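Long-range contact in CocE/NonD family hydrolase (Staphylococcus aureus subsp. aureus COL, PDB 3III), which probably hydrolyses ester or amide bonds as a serine hydrolase of the alpha/beta-hydrolase superfamily, related to the cocaine esterase CocE and the X-Pro dipeptidyl-peptidases: residues 429-434 with 501-506. Residues are numbered along the deposited sequence; the frame is centred on the assembly and turned at random.
Sequences IKKLDR and TLFKQG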
loop_
_atom_site.group_PDB
_atom_site.type_symbol
_atom_site.label_atom_id
_atom_site.label_comp_id
_atom_site.label_asym_id
_atom_site.label_seq_id
_atom_site.Cartn_x
_atom_site.Cartn_y
_atom_site.Cartn_z
ATOM N N ILE A 429 -1.741 12.892 -12.983
ATOM C CA ILE A 429 -1.212 12.559 -14.306
ATOM C C ILE A 429 -2.223 11.657 -14.984
ATOM O O ILE A 429 -2.658 10.642 -14.387
ATOM C CB ILE A 429 0.109 11.800 -14.210
ATOM C CG1 ILE A 429 1.094 12.581 -13.341
ATOM C CG2 ILE A 429 0.715 11.492 -15.676
ATOM C CD1 ILE A 429 1.411 14.025 -13.890
ATOM N N LYS A 430 -2.583 12.012 -16.218
ATOM C CA LYS A 430 -3.538 11.222 -17.041
ATOM C C LYS A 430 -2.837 10.859 -18.362
ATOM O O LYS A 430 -1.895 11.548 -18.790
ATOM C CB LYS A 430 -4.803 12.039 -17.361
ATOM C CG LYS A 430 -5.607 12.429 -16.171
ATOM C CD LYS A 430 -6.854 13.212 -16.482
ATOM C CE LYS A 430 -7.691 13.357 -15.204
ATOM N NZ LYS A 430 -8.257 12.059 -14.700
ATOM N N LYS A 431 -3.314 9.788 -18.991
ATOM C CA LYS A 431 -2.915 9.401 -20.325
ATOM C C LYS A 431 -4.120 9.528 -21.191
ATOM O O LYS A 431 -5.222 9.095 -20.766
ATOM C CB LYS A 431 -2.447 7.954 -20.385
ATOM C CG LYS A 431 -1.971 7.608 -21.837
ATOM C CD LYS A 431 -1.169 6.337 -21.944
ATOM C CE LYS A 431 -1.936 5.152 -22.433
ATOM N NZ LYS A 431 -1.113 4.043 -22.978
ATOM N N LEU A 432 -3.937 10.137 -22.378
ATOM C CA LEU A 432 -4.988 10.302 -23.334
ATOM C C LEU A 432 -4.569 9.535 -24.591
ATOM O O LEU A 432 -3.398 9.590 -24.994
ATOM C CB LEU A 432 -5.234 11.768 -23.687
ATOM C CG LEU A 432 -5.310 12.838 -22.600
ATOM C CD1 LEU A 432 -5.699 14.183 -23.247
ATOM C CD2 LEU A 432 -6.339 12.418 -21.572
ATOM N N ASP A 433 -5.516 8.814 -25.185
ATOM C CA ASP A 433 -5.160 7.906 -26.277
ATOM C C ASP A 433 -5.040 8.767 -27.533
ATOM O O ASP A 433 -5.180 9.980 -27.446
ATOM C CB ASP A 433 -6.142 6.732 -26.452
ATOM C CG ASP A 433 -7.550 7.163 -26.713
ATOM O OD1 ASP A 433 -7.781 8.280 -27.242
ATOM O OD2 ASP A 433 -8.453 6.357 -26.381
ATOM N N ARG A 434 -4.789 8.136 -28.677
ATOM C CA ARG A 434 -4.623 8.859 -29.927
ATOM C C ARG A 434 -5.892 9.549 -30.410
ATOM O O ARG A 434 -5.807 10.381 -31.259
ATOM C CB ARG A 434 -4.118 7.949 -31.006
ATOM C CG ARG A 434 -2.730 7.434 -30.753
ATOM C CD ARG A 434 -2.537 6.116 -31.480
ATOM N NE ARG A 434 -1.123 5.751 -31.470
ATOM C CZ ARG A 434 -0.682 4.522 -31.559
ATOM N NH1 ARG A 434 -1.544 3.514 -31.678
ATOM N NH2 ARG A 434 0.615 4.297 -31.534
ATOM N N THR A 501 3.928 3.136 -16.746
ATOM C CA THR A 501 2.996 3.341 -17.843
ATOM C C THR A 501 3.721 3.550 -19.146
ATOM O O THR A 501 4.764 4.235 -19.163
ATOM C CB THR A 501 2.118 4.611 -17.542
ATOM O OG1 THR A 501 1.827 4.632 -16.141
ATOM C CG2 THR A 501 0.790 4.642 -18.378
ATOM N N LEU A 502 3.203 2.937 -20.210
ATOM C CA LEU A 502 3.631 3.178 -21.586
ATOM C C LEU A 502 2.803 4.316 -22.155
ATOM O O LEU A 502 1.539 4.306 -22.017
ATOM C CB LEU A 502 3.323 1.952 -22.459
ATOM C CG LEU A 502 3.567 1.979 -23.963
ATOM C CD1 LEU A 502 5.065 2.254 -24.256
ATOM C CD2 LEU A 502 3.095 0.582 -24.515
ATOM N N PHE A 503 3.478 5.266 -22.810
ATOM C CA PHE A 503 2.804 6.259 -23.638
ATOM C C PHE A 503 3.268 5.962 -25.041
ATOM O O PHE A 503 4.454 6.115 -25.342
ATOM C CB PHE A 503 3.180 7.713 -23.185
ATOM C CG PHE A 503 2.666 8.071 -21.838
ATOM C CD1 PHE A 503 1.498 8.830 -21.696
ATOM C CD2 PHE A 503 3.274 7.591 -20.694
ATOM C CE1 PHE A 503 1.000 9.138 -20.455
ATOM C CE2 PHE A 503 2.761 7.888 -19.429
ATOM C CZ PHE A 503 1.631 8.643 -19.305
ATOM N N LYS A 504 2.382 5.445 -25.890
ATOM C CA LYS A 504 2.730 5.141 -27.272
ATOM C C LYS A 504 2.856 6.406 -28.088
ATOM O O LYS A 504 2.297 7.417 -27.746
ATOM C CB LYS A 504 1.685 4.233 -27.933
ATOM C CG LYS A 504 1.477 2.839 -27.260
ATOM C CD LYS A 504 0.259 2.148 -27.947
ATOM C CE LYS A 504 0.199 0.659 -27.676
ATOM N NZ LYS A 504 -0.889 0.026 -28.529
ATOM N N GLN A 505 3.588 6.335 -29.201
ATOM C CA GLN A 505 3.668 7.428 -30.139
ATOM C C GLN A 505 2.272 7.892 -30.455
ATOM O O GLN A 505 1.416 7.064 -30.806
ATOM C CB GLN A 505 4.325 6.931 -31.465
ATOM C CG GLN A 505 4.265 7.993 -32.574
ATOM C CD GLN A 505 4.875 7.461 -33.858
ATOM O OE1 GLN A 505 4.856 6.236 -34.120
ATOM N NE2 GLN A 505 5.401 8.368 -34.676
ATOM N N GLY A 506 2.029 9.205 -30.348
ATOM C CA GLY A 506 0.697 9.746 -30.595
ATOM C C GLY A 506 -0.183 9.882 -29.380
ATOM O O GLY A 506 -1.225 10.557 -29.414
HETATM O O HOH W 1 -3.353 12.004 -27.705
#
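Lys431 reaches across to Leu502 and Phe503, near the end of strand 490-503. Its CD lies off-centre over the Phe503 ring, 4.1 Å from the centroid, a CH-pi approach, while CG packs 3.6 Å from Phe503 CE1. With CG anti to the backbone N (chi1 -178°) and a bend at chi3, the chain runs past the ring, and NZ donates a hydrogen bond to Leu502 O (2.8 Å), tilted 25° from the carbonyl plane. The ammonium is further held by salt bridges to Glu507 and Asp339, which probably offset its buried charge and would favour the protonated form. Farther along, Arg434 grips Gln505 O side-on: NE at 2.9 Å and NH2 at 3.0 Å both point at this one oxygen, which lies in the guanidinium plane. A water donates to Asp433 O (2.7 Å) and Gly506 O (3.1 Å), a little away from these bonds. Phe503 also touches Leu405 and Leu509, and its ring meets that of Phe399. Strands 424-432 and 490-503 belong to different antiparallel sheets, and segments 429-432 and 501-503 cross at 46°, their axes 8.9 Å apart at closest: face-to-face sheet packing, as in the beta-sandwich C-terminal domain of X-Pro dipeptidyl-peptidase relatives.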